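Local coordinates for protein L-methionine gamma-lyase (Fusobacterium nucleatum subsp. nucleatum, PDB 6LXU) that is a pyridoxal-phosphate-dependent enzyme of the Cys/Met metabolism family, built as a four-chain assembly with the cofactor bound to a lysine, at residues A85-M90 and T244-G249; G91-T96 and I205-A210; K327-N332 and Q393-I398; K334-A339 and E385-D390. All blocks are in the same frame, centred on the assembly; numbering follows the deposited sequence. Where two conformers were deposited one is given.

Contact 1. Residues A85-M90 and T244-G249; sequences AMSSGM and TGAVLG
The peptide plane that carries the A246 carbonyl is the flat group that M86 and S87 meet. S87 N stands above the A246 carbonyl plane, 57° out of it, and donates to A246 O at 2.9 Å with a bent N-H...O angle of 143°. M86 CA adds a CA-H...O contact to A246 O at 3.1 Å, so the same oxygen is met by the last strand residue and the first residue of the turn. This turn joins strand 82-86 to helix 89-100 in the large domain of a fold-type I PLP enzyme, where G89 N and M90 N hold phosphate oxygens of the modified lysine at position 212. S87 CB lies 3.4 Å from V247 O, while its OG, between backbone N and carbonyl carbon, bonds to S87 of the second subunit. L248 comes alongside from the other end of the loop. With CG anti to the backbone N (chi1 -174°), its two methyls divide the work: CD1 sits 3.7 Å from M86 O, and CD2 packs on A85 CB. The A246 carbonyl is presented by an inverse gamma turn centred on that residue, preceded by an ST turn in which A246 N donates to T244 OG1. The touching residues are all buried, and a water bridges the segments, donating to A85 O at 2.8 Å and accepting from L248 N at 2.8 Å.

Contact 2. Residues G91-T96 and I205-A210; sequences GAISST and IVVHSA
A92 faces H208 where helix 89-100 lies against the seven-stranded sheet of the large domain, the alpha/beta core of a fold-type I PLP enzyme. The helix segment runs at 147° to strand 205-209, with the two axes 7.9 Å apart at their closest. A92 CB points at the strand and comes 4.1 Å from H208 O; the imidazole of H208 leaves on the other side of the strand to bond E78 through NE2. One residue on, I93 crosses V207 at about a right angle, its CG1 resting 3.7 Å from V207 CG2. S94 and S95 do not reach the strand; S95 OG donates to G91 O and also bonds T244 OG1. The next turn of the helix brings T96, whose two branches have separate jobs. OG1, anti to the carbonyl carbon at chi1 -63°, bends back onto the helix and donates to A92 O at 2.8 Å. T96 N reaches that oxygen from the opposite face of its plane. The bond to A92 O gives the hydroxyl a partner where its neighbour across the interface is V207 CG1, 4.1 Å from OG1. The methyl is left for the strand: T96 CG2 meets I205 tip to tip, 3.8 Å from its CD1.

Contact 3. Residues K327-N332 and Q393-I398; sequences KTLLNN and QGLEKI
Two helix ends, those of 322-332 and 384-396, draw close enough to bring L329 CA within 4.9 Å of G394 CA. G394 has no side chain to keep them apart, and L329 CD1 settles straight onto the peptide there, 3.5 Å from G394 C, with L395 CG beside it at 4.0 Å. Rotation about the first side-chain bond of L329 (chi1 174°) places CG beside the carbonyl carbon and swings that methyl across. Toward the surface, T328 CG2 lies 3.6 Å from K397 O. The polar half is built round two amides. N332 turns its amide back on its own helix, ND2 donating almost straight to T328 O at 2.8 Å, which fixes the group's rotation; K397 CG then sits over the face of this amide, 3.7 Å from N332 CG. The Q393 chain is bent so that NE2 reaches N332 O at 2.9 Å in a nearly straight bond (172°); it approaches from above the N332 carbonyl plane, while N332 O lies in the plane of the Q393 amide. At the opposite end of that amide, K397 NZ doubles back to donate to Q393 OE1, in its carbonyl plane, and to Q393 O. The Q393 amide is thus held at both ends, and the lysine charge at OE1 would be expected to polarise it and make NE2 a stronger donor toward N332 O.

Contact 4. Residues K334-A339 and E385-D390; sequences KLCSLA and EDIIAD
D390 pushes its carboxylate into the bend at K334, L335 and C336 and collects three successive backbone N-H groups. K334 N meets OD1 of D390 on its syn lone pair, 2.9 Å away and almost straight at 175°. The other oxygen takes two donors from the same face of its plane: L335 N, well above that plane, at 2.9 Å from D390 OD2, and C336 N, nearly in line with the C-O bond, at 3.0 Å from D390 OD2. A chi1 of -170° turns the D390 carboxylate away from its own N and out toward 334-336. Q393 NE2 gives OD1 a further bond, so the group is gripped four times, and this setting probably favours the ionised form. Packing is close here: L335 CB lies 3.4 Å from D390 OD2. One helical turn back the fit is looser. L335 has two conformers, so its CD2 contacts are less certain; in one of them CD2 rests 3.6 Å from D386 O and 3.8 Å from D386 CB, but its nearest atom on the I387 side chain, CG1, is 4.4 Å off, as is I387 CG2 from C336 SG. K334 lies on the solvent side and leads its chain away to N332 O. D386 turns OD2 to T13 and G10 of the third subunit, whose H17 also packs on L335. Within the small domain, helix 384-396 rests on helix 263-282 through I387 and I277, while strand 337-338, at the border of the five-stranded sheet, pairs with 348-350 and continues by backbone bonds from L338 to the second subunit.

Overall arrangement
The four contacts form two pairs in different parts of the chain. Contacts 1 and 2 share helix 89-100, with centres 9 Å apart; they touch where T244 OG1 lies 2.8 Å from S95 OG, a probable hydrogen bond, and where M86 SD packs on A92 CA. Both border the cofactor: G89 and M90 of contact 1 and S209 of contact 2 bond the phosphate of the modified lysine at position 212. Contacts 3 and 4 share helix 384-396, centres 11 Å apart, with Q393 and D390 lying on that same helix. They lie about 31 to 38 Å, centre to centre, from the first pair. All four contacts touch the second subunit.

Contact 1. Residues A85-M90 and T244-G249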
loop_
_atom_site.group_PDB
_atom_site.type_symbol
_atom_site.label_atom_id
_atom_site.label_comp_id
_atom_site.label_asym_id
_atom_site.label_seq_id
_atom_site.Cartn_x
_atom_site.Cartn_y
_atom_site.Cartn_z
ATOM N N ALA A 85 -1.088 -19.362 4.047
ATOM C CA ALA A 85 -0.711 -18.108 4.690
ATOM C C ALA A 85 -1.811 -17.609 5.612
ATOM O O ALA A 85 -3.002 -17.759 5.328
ATOM C CB ALA A 85 -0.399 -17.055 3.658
ATOM N N MET A 86 -1.374 -16.976 6.699
ATOM C CA MET A 86 -2.253 -16.383 7.701
ATOM C C MET A 86 -1.697 -15.026 8.102
ATOM O O MET A 86 -0.553 -14.689 7.826
ATOM C CB MET A 86 -2.373 -17.275 8.942
ATOM C CG MET A 86 -3.001 -18.636 8.695
ATOM S SD MET A 86 -1.895 -19.846 7.954
ATOM C CE MET A 86 -2.932 -21.294 8.129
ATOM N N SER A 87 -2.518 -14.272 8.827
ATOM C CA SER A 87 -2.180 -12.903 9.216
ATOM C C SER A 87 -1.333 -12.779 10.484
ATOM O O SER A 87 -1.089 -11.661 10.937
ATOM C CB SER A 87 -3.432 -12.059 9.311
ATOM O OG SER A 87 -4.280 -12.587 10.299
ATOM N N SER A 88 -0.847 -13.897 11.029
ATOM C CA SER A 88 0.241 -13.877 12.017
ATOM C C SER A 88 0.764 -15.293 12.168
ATOM O O SER A 88 0.089 -16.261 11.805
ATOM C CB SER A 88 -0.221 -13.373 13.391
ATOM O OG SER A 88 -1.093 -14.305 14.011
ATOM N N GLY A 89 1.950 -15.415 12.747
ATOM C CA GLY A 89 2.451 -16.706 13.207
ATOM C C GLY A 89 1.480 -17.410 14.138
ATOM O O GLY A 89 1.231 -18.620 13.992
ATOM N N MET A 90 0.901 -16.681 15.090
ATOM C CA MET A 90 -0.092 -17.300 15.960
ATOM C C MET A 90 -1.320 -17.738 15.173
ATOM O O MET A 90 -1.964 -18.734 15.547
ATOM C CB MET A 90 -0.475 -16.403 17.141
ATOM C CG MET A 90 0.648 -16.165 18.134
ATOM S SD MET A 90 1.545 -17.633 18.656
ATOM C CE MET A 90 0.253 -18.617 19.411
ATOM N N THR A 244 -10.315 -19.479 12.910
ATOM C CA THR A 244 -9.512 -18.315 13.248
ATOM C C THR A 244 -9.811 -17.110 12.369
ATOM O O THR A 244 -9.662 -15.981 12.828
ATOM C CB THR A 244 -8.013 -18.596 13.154
ATOM O OG1 THR A 244 -7.656 -18.746 11.775
ATOM C CG2 THR A 244 -7.610 -19.831 13.953
ATOM N N GLY A 245 -10.155 -17.317 11.102
ATOM C CA GLY A 245 -10.293 -16.187 10.207
ATOM C C GLY A 245 -9.048 -15.316 10.114
ATOM O O GLY A 245 -9.160 -14.122 9.848
ATOM N N ALA A 246 -7.865 -15.896 10.302
ATOM C CA ALA A 246 -6.618 -15.124 10.290
ATOM C C ALA A 246 -6.134 -14.914 8.848
ATOM O O ALA A 246 -5.104 -15.439 8.432
ATOM C CB ALA A 246 -5.578 -15.820 11.136
ATOM N N VAL A 247 -6.885 -14.094 8.114
ATOM C CA VAL A 247 -6.683 -13.904 6.685
ATOM C C VAL A 247 -5.635 -12.846 6.425
ATOM O O VAL A 247 -5.789 -11.691 6.822
ATOM C CB VAL A 247 -7.995 -13.498 5.995
ATOM C CG1 VAL A 247 -7.796 -13.280 4.506
ATOM C CG2 VAL A 247 -9.066 -14.562 6.213
ATOM N N LEU A 248 -4.563 -13.237 5.725
ATOM C CA LEU A 248 -3.487 -12.316 5.368
ATOM C C LEU A 248 -3.983 -11.280 4.354
ATOM O O LEU A 248 -4.616 -11.597 3.353
ATOM C CB LEU A 248 -2.315 -13.097 4.791
ATOM C CG LEU A 248 -1.056 -12.285 4.512
ATOM C CD1 LEU A 248 -0.486 -11.661 5.778
ATOM C CD2 LEU A 248 -0.018 -13.187 3.868
ATOM N N GLY A 249 -3.657 -10.018 4.599
ATOM C CA GLY A 249 -3.979 -8.962 3.653
ATOM C C GLY A 249 -3.135 -9.107 2.389
ATOM O O GLY A 249 -1.936 -9.390 2.483
HETATM O O HOH W 1 -4.825 -15.813 4.545
#

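Contact 2. Residues G91-T96 and I205-A210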
loop_
_atom_site.group_PDB
_atom_site.type_symbol
_atom_site.label_atom_id
_atom_site.label_comp_id
_atom_site.label_asym_id
_atom_site.label_seq_id
_atom_site.Cartn_x
_atom_site.Cartn_y
_atom_site.Cartn_z
ATOM N N GLY A 91 -1.648 -17.036 14.087
ATOM C CA GLY A 91 -2.683 -17.497 13.177
ATOM C C GLY A 91 -2.356 -18.818 12.499
ATOM O O GLY A 91 -3.233 -19.674 12.337
ATOM N N ALA A 92 -1.105 -18.979 12.065
ATOM C CA ALA A 92 -0.658 -20.241 11.479
ATOM C C ALA A 92 -0.729 -21.372 12.499
ATOM O O ALA A 92 -1.240 -22.464 12.198
ATOM C CB ALA A 92 0.758 -20.087 10.943
ATOM N N ILE A 93 -0.216 -21.113 13.699
ATOM C CA ILE A 93 -0.171 -22.121 14.766
ATOM C C ILE A 93 -1.574 -22.525 15.215
ATOM O O ILE A 93 -1.916 -23.729 15.236
ATOM C CB ILE A 93 0.681 -21.602 15.937
ATOM C CG1 ILE A 93 2.162 -21.536 15.517
ATOM C CG2 ILE A 93 0.540 -22.467 17.191
ATOM C CD1 ILE A 93 2.986 -20.602 16.383
ATOM N N SER A 94 -2.405 -21.537 15.547
ATOM C CA SER A 94 -3.756 -21.820 16.026
ATOM C C SER A 94 -4.617 -22.453 14.943
ATOM O O SER A 94 -5.354 -23.409 15.214
ATOM C CB SER A 94 -4.424 -20.573 16.619
ATOM O OG SER A 94 -4.590 -19.549 15.656
ATOM N N SER A 95 -4.554 -21.954 13.710
ATOM C CA SER A 95 -5.362 -22.542 12.650
ATOM C C SER A 95 -5.041 -24.021 12.485
ATOM O O SER A 95 -5.931 -24.844 12.281
ATOM C CB SER A 95 -5.131 -21.867 11.315
ATOM O OG SER A 95 -5.558 -20.504 11.302
ATOM N N THR A 96 -3.756 -24.347 12.562
ATOM C CA THR A 96 -3.311 -25.737 12.473
ATOM C C THR A 96 -3.856 -26.570 13.634
ATOM O O THR A 96 -4.452 -27.635 13.415
ATOM C CB THR A 96 -1.771 -25.799 12.421
ATOM O OG1 THR A 96 -1.318 -25.129 11.237
ATOM C CG2 THR A 96 -1.290 -27.240 12.381
ATOM N N ILE A 205 4.130 -31.193 9.765
ATOM C CA ILE A 205 3.680 -29.815 9.497
ATOM C C ILE A 205 4.750 -28.862 9.999
ATOM O O ILE A 205 5.221 -29.001 11.121
ATOM C CB ILE A 205 2.349 -29.500 10.224
ATOM C CG1 ILE A 205 1.254 -30.520 9.868
ATOM C CG2 ILE A 205 1.908 -28.065 9.920
ATOM C CD1 ILE A 205 0.010 -30.414 10.731
ATOM N N VAL A 206 5.101 -27.877 9.168
ATOM C CA VAL A 206 5.985 -26.792 9.560
ATOM C C VAL A 206 5.165 -25.517 9.662
ATOM O O VAL A 206 4.354 -25.225 8.779
ATOM C CB VAL A 206 7.130 -26.597 8.548
ATOM C CG1 VAL A 206 7.863 -25.274 8.761
ATOM C CG2 VAL A 206 8.095 -27.763 8.649
ATOM N N VAL A 207 5.397 -24.759 10.732
ATOM C CA VAL A 207 4.777 -23.447 10.911
ATOM C C VAL A 207 5.877 -22.395 11.075
ATOM O O VAL A 207 6.976 -22.658 11.587
ATOM C CB VAL A 207 3.773 -23.418 12.083
ATOM C CG1 VAL A 207 2.671 -24.433 11.870
ATOM C CG2 VAL A 207 4.459 -23.601 13.416
ATOM N N HIS A 208 5.549 -21.186 10.618
ATOM C CA HIS A 208 6.434 -20.013 10.733
ATOM C C HIS A 208 5.688 -18.780 11.179
ATOM O O HIS A 208 4.585 -18.525 10.714
ATOM C CB HIS A 208 7.018 -19.615 9.373
ATOM C CG HIS A 208 8.036 -20.559 8.842
ATOM N ND1 HIS A 208 9.351 -20.530 9.252
ATOM C CD2 HIS A 208 7.926 -21.548 7.924
ATOM C CE1 HIS A 208 10.004 -21.477 8.596
ATOM N NE2 HIS A 208 9.167 -22.105 7.787
ATOM N N SER A 209 6.367 -17.969 11.983
ATOM C CA SER A 209 6.084 -16.544 12.017
ATOM C C SER A 209 6.871 -15.874 10.898
ATOM O O SER A 209 8.069 -15.633 11.034
ATOM C CB SER A 209 6.455 -15.951 13.365
ATOM O OG SER A 209 6.244 -14.542 13.324
ATOM N N ALA A 210 6.183 -15.571 9.798
ATOM C CA ALA A 210 6.797 -14.831 8.697
ATOM C C ALA A 210 7.099 -13.382 9.063
ATOM O O ALA A 210 7.881 -12.731 8.384
ATOM C CB ALA A 210 5.925 -14.903 7.449
#

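Contact 3. Residues K327-N332 and Q393-I398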
loop_
_atom_site.group_PDB
_atom_site.type_symbol
_atom_site.label_atom_id
_atom_site.label_comp_id
_atom_site.label_asym_id
_atom_site.label_seq_id
_atom_site.Cartn_x
_atom_site.Cartn_y
_atom_site.Cartn_z
ATOM N N LYS A 327 20.450 -3.534 32.078
ATOM C CA LYS A 327 19.823 -2.236 31.794
ATOM C C LYS A 327 20.853 -1.207 31.333
ATOM O O LYS A 327 20.621 -0.468 30.369
ATOM C CB LYS A 327 19.057 -1.710 33.015
ATOM C CG LYS A 327 17.930 -2.607 33.478
ATOM C CD LYS A 327 16.910 -1.884 34.354
ATOM C CE LYS A 327 17.527 -1.218 35.577
ATOM N NZ LYS A 327 16.535 -0.374 36.289
ATOM N N THR A 328 22.002 -1.159 32.011
ATOM C CA THR A 328 23.052 -0.228 31.655
ATOM C C THR A 328 23.553 -0.463 30.227
ATOM O O THR A 328 23.733 0.495 29.480
ATOM C CB THR A 328 24.211 -0.273 32.672
ATOM O OG1 THR A 328 23.721 0.185 33.940
ATOM C CG2 THR A 328 25.372 0.607 32.231
ATOM N N LEU A 329 23.797 -1.724 29.870
ATOM C CA LEU A 329 24.199 -2.045 28.509
ATOM C C LEU A 329 23.177 -1.507 27.507
ATOM O O LEU A 329 23.514 -0.713 26.631
ATOM C CB LEU A 329 24.350 -3.559 28.304
ATOM C CG LEU A 329 24.625 -3.988 26.852
ATOM C CD1 LEU A 329 25.916 -3.385 26.335
ATOM C CD2 LEU A 329 24.635 -5.500 26.716
ATOM N N LEU A 330 21.928 -1.929 27.660
ATOM C CA LEU A 330 20.913 -1.576 26.665
ATOM C C LEU A 330 20.673 -0.086 26.592
ATOM O O LEU A 330 20.543 0.470 25.501
ATOM C CB LEU A 330 19.606 -2.305 26.911
ATOM C CG LEU A 330 19.517 -3.652 26.195
ATOM C CD1 LEU A 330 20.562 -4.659 26.663
ATOM C CD2 LEU A 330 18.132 -4.229 26.375
ATOM N N ASN A 331 20.644 0.582 27.747
ATOM C CA ASN A 331 20.386 2.028 27.773
ATOM C C ASN A 331 21.479 2.873 27.124
ATOM O O ASN A 331 21.238 4.036 26.794
ATOM C CB ASN A 331 20.112 2.499 29.200
ATOM C CG ASN A 331 18.777 2.012 29.719
ATOM O OD1 ASN A 331 17.924 1.563 28.951
ATOM N ND2 ASN A 331 18.590 2.073 31.029
ATOM N N ASN A 332 22.666 2.304 26.929
ATOM C CA ASN A 332 23.777 2.997 26.278
ATOM C C ASN A 332 23.971 2.676 24.801
ATOM O O ASN A 332 24.820 3.288 24.154
ATOM C CB ASN A 332 25.072 2.723 27.046
ATOM C CG ASN A 332 25.199 3.595 28.263
ATOM O OD1 ASN A 332 25.592 4.754 28.148
ATOM N ND2 ASN A 332 24.855 3.061 29.426
ATOM N N GLN A 393 31.203 -0.325 23.213
ATOM C CA GLN A 393 31.078 0.909 23.997
ATOM C C GLN A 393 30.025 0.776 25.088
ATOM O O GLN A 393 30.209 1.304 26.186
ATOM C CB GLN A 393 30.882 2.156 23.118
ATOM C CG GLN A 393 29.554 2.261 22.368
ATOM C CD GLN A 393 28.385 2.706 23.221
ATOM O OE1 GLN A 393 28.550 3.391 24.241
ATOM N NE2 GLN A 393 27.181 2.323 22.812
ATOM N N GLY A 394 28.936 0.049 24.826
ATOM C CA GLY A 394 27.930 -0.191 25.844
ATOM C C GLY A 394 28.460 -1.038 26.991
ATOM O O GLY A 394 28.194 -0.759 28.175
ATOM N N LEU A 395 29.192 -2.086 26.647
ATOM C CA LEU A 395 29.793 -2.970 27.659
ATOM C C LEU A 395 30.818 -2.230 28.528
ATOM O O LEU A 395 30.947 -2.539 29.719
ATOM C CB LEU A 395 30.441 -4.190 27.002
ATOM C CG LEU A 395 29.466 -5.213 26.399
ATOM C CD1 LEU A 395 30.213 -6.126 25.440
ATOM C CD2 LEU A 395 28.746 -6.006 27.476
ATOM N N GLU A 396 31.522 -1.253 27.953
ATOM C CA GLU A 396 32.474 -0.416 28.710
ATOM C C GLU A 396 31.802 0.334 29.857
ATOM O O GLU A 396 32.458 0.628 30.867
ATOM C CB GLU A 396 33.175 0.599 27.794
ATOM C CG GLU A 396 34.247 0.005 26.895
ATOM C CD GLU A 396 34.839 0.988 25.892
ATOM O OE1 GLU A 396 34.292 2.101 25.707
ATOM O OE2 GLU A 396 35.864 0.638 25.265
ATOM N N LYS A 397 30.512 0.647 29.716
ATOM C CA LYS A 397 29.766 1.402 30.735
ATOM C C LYS A 397 29.343 0.574 31.945
ATOM O O LYS A 397 28.904 1.145 32.944
ATOM C CB LYS A 397 28.516 2.064 30.136
ATOM C CG LYS A 397 28.732 2.890 28.876
ATOM C CD LYS A 397 29.810 3.943 29.030
ATOM C CE LYS A 397 29.841 4.877 27.831
ATOM N NZ LYS A 397 30.363 4.205 26.606
ATOM N N ILE A 398 29.437 -0.750 31.871
ATOM C CA ILE A 398 29.068 -1.597 33.005
ATOM C C ILE A 398 30.191 -1.521 34.036
ATOM O O ILE A 398 31.333 -1.846 33.723
ATOM C CB ILE A 398 28.848 -3.067 32.595
ATOM C CG1 ILE A 398 27.699 -3.192 31.589
ATOM C CG2 ILE A 398 28.563 -3.926 33.831
ATOM C CD1 ILE A 398 27.679 -4.517 30.854
ATOM O OXT ILE A 398 29.977 -1.149 35.196
#

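Contact 4. Residues K334-A339 and E385-D390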
loop_
_atom_site.group_PDB
_atom_site.type_symbol
_atom_site.label_atom_id
_atom_site.label_comp_id
_atom_site.label_asym_id
_atom_site.label_seq_id
_atom_site.Cartn_x
_atom_site.Cartn_y
_atom_site.Cartn_z
ATOM N N LYS A 334 23.475 2.665 20.845
ATOM C CA LYS A 334 23.079 3.674 19.858
ATOM C C LYS A 334 22.683 3.110 18.497
ATOM O O LYS A 334 21.997 3.801 17.734
ATOM C CB LYS A 334 24.214 4.681 19.659
ATOM C CG LYS A 334 24.710 5.369 20.928
ATOM C CD LYS A 334 23.591 6.087 21.663
ATOM C CE LYS A 334 24.104 7.017 22.756
ATOM N NZ LYS A 334 24.715 6.269 23.886
ATOM N N LEU A 335 23.096 1.887 18.189
ATOM C CA LEU A 335 22.806 1.270 16.899
ATOM C C LEU A 335 21.767 0.168 17.076
ATOM O O LEU A 335 20.746 0.161 16.376
ATOM C CB LEU A 335 24.088 0.738 16.260
ATOM C CG LEU A 335 23.945 0.163 14.849
ATOM C CD1 LEU A 335 23.396 1.215 13.897
ATOM C CD2 LEU A 335 25.280 -0.379 14.365
ATOM N N CYS A 336 22.012 -0.756 18.003
ATOM C CA CYS A 336 21.046 -1.788 18.338
ATOM C C CYS A 336 19.791 -1.128 18.886
ATOM O O CYS A 336 19.889 -0.189 19.689
ATOM C CB CYS A 336 21.618 -2.695 19.417
ATOM S SG CYS A 336 23.189 -3.504 19.022
ATOM N N SER A 337 18.620 -1.625 18.491
ATOM C CA SER A 337 17.346 -1.039 18.914
ATOM C C SER A 337 16.691 -1.886 19.983
ATOM O O SER A 337 16.659 -3.111 19.881
ATOM C CB SER A 337 16.404 -0.915 17.720
ATOM O OG SER A 337 16.908 -0.008 16.740
ATOM N N LEU A 338 16.118 -1.212 20.981
ATOM C CA LEU A 338 15.458 -1.866 22.105
ATOM C C LEU A 338 14.027 -2.194 21.684
ATOM O O LEU A 338 13.217 -1.284 21.520
ATOM C CB LEU A 338 15.466 -0.945 23.332
ATOM C CG LEU A 338 16.796 -0.279 23.702
ATOM C CD1 LEU A 338 16.690 0.462 25.030
ATOM C CD2 LEU A 338 17.888 -1.332 23.741
ATOM N N ALA A 339 13.721 -3.477 21.493
ATOM C CA ALA A 339 12.413 -3.868 20.946
ATOM C C ALA A 339 12.252 -5.348 21.063
ATOM O O ALA A 339 13.247 -6.065 21.153
ATOM C CB ALA A 339 12.303 -3.480 19.477
ATOM N N GLU A 385 31.346 -4.535 12.039
ATOM C CA GLU A 385 32.256 -3.683 12.810
ATOM C C GLU A 385 31.465 -2.646 13.591
ATOM O O GLU A 385 31.847 -2.282 14.706
ATOM C CB GLU A 385 33.272 -2.964 11.914
ATOM C CG GLU A 385 34.218 -3.866 11.126
ATOM C CD GLU A 385 33.640 -4.483 9.855
ATOM O OE1 GLU A 385 32.492 -4.152 9.458
ATOM O OE2 GLU A 385 34.358 -5.303 9.234
ATOM N N ASP A 386 30.366 -2.155 13.012
ATOM C CA ASP A 386 29.545 -1.147 13.665
ATOM C C ASP A 386 28.695 -1.750 14.782
ATOM O O ASP A 386 28.502 -1.119 15.826
ATOM C CB ASP A 386 28.648 -0.453 12.630
ATOM C CG ASP A 386 29.437 0.261 11.551
ATOM O OD1 ASP A 386 30.553 0.776 11.852
ATOM O OD2 ASP A 386 28.953 0.324 10.397
ATOM N N ILE A 387 28.172 -2.957 14.572
ATOM C CA ILE A 387 27.408 -3.618 15.621
ATOM C C ILE A 387 28.329 -3.896 16.819
ATOM O O ILE A 387 27.966 -3.615 17.956
ATOM C CB ILE A 387 26.754 -4.930 15.134
ATOM C CG1 ILE A 387 25.831 -4.694 13.915
ATOM C CG2 ILE A 387 25.953 -5.567 16.266
ATOM C CD1 ILE A 387 25.409 -5.988 13.237
ATOM N N ILE A 388 29.506 -4.442 16.535
ATOM C CA ILE A 388 30.481 -4.732 17.589
ATOM C C ILE A 388 30.945 -3.460 18.291
ATOM O O ILE A 388 31.048 -3.455 19.521
ATOM C CB ILE A 388 31.641 -5.593 17.059
ATOM C CG1 ILE A 388 31.109 -7.007 16.778
ATOM C CG2 ILE A 388 32.785 -5.654 18.079
ATOM C CD1 ILE A 388 32.071 -7.965 16.106
ATOM N N ALA A 389 31.198 -2.386 17.553
ATOM C CA ALA A 389 31.604 -1.134 18.203
ATOM C C ALA A 389 30.529 -0.637 19.159
ATOM O O ALA A 389 30.836 -0.137 20.257
ATOM C CB ALA A 389 31.945 -0.079 17.163
ATOM N N ASP A 390 29.263 -0.779 18.771
ATOM C CA ASP A 390 28.169 -0.365 19.628
ATOM C C ASP A 390 28.110 -1.220 20.896
ATOM O O ASP A 390 28.019 -0.686 21.994
ATOM C CB ASP A 390 26.838 -0.428 18.855
ATOM C CG ASP A 390 25.684 0.207 19.586
ATOM O OD1 ASP A 390 25.890 1.268 20.238
ATOM O OD2 ASP A 390 24.543 -0.307 19.468
#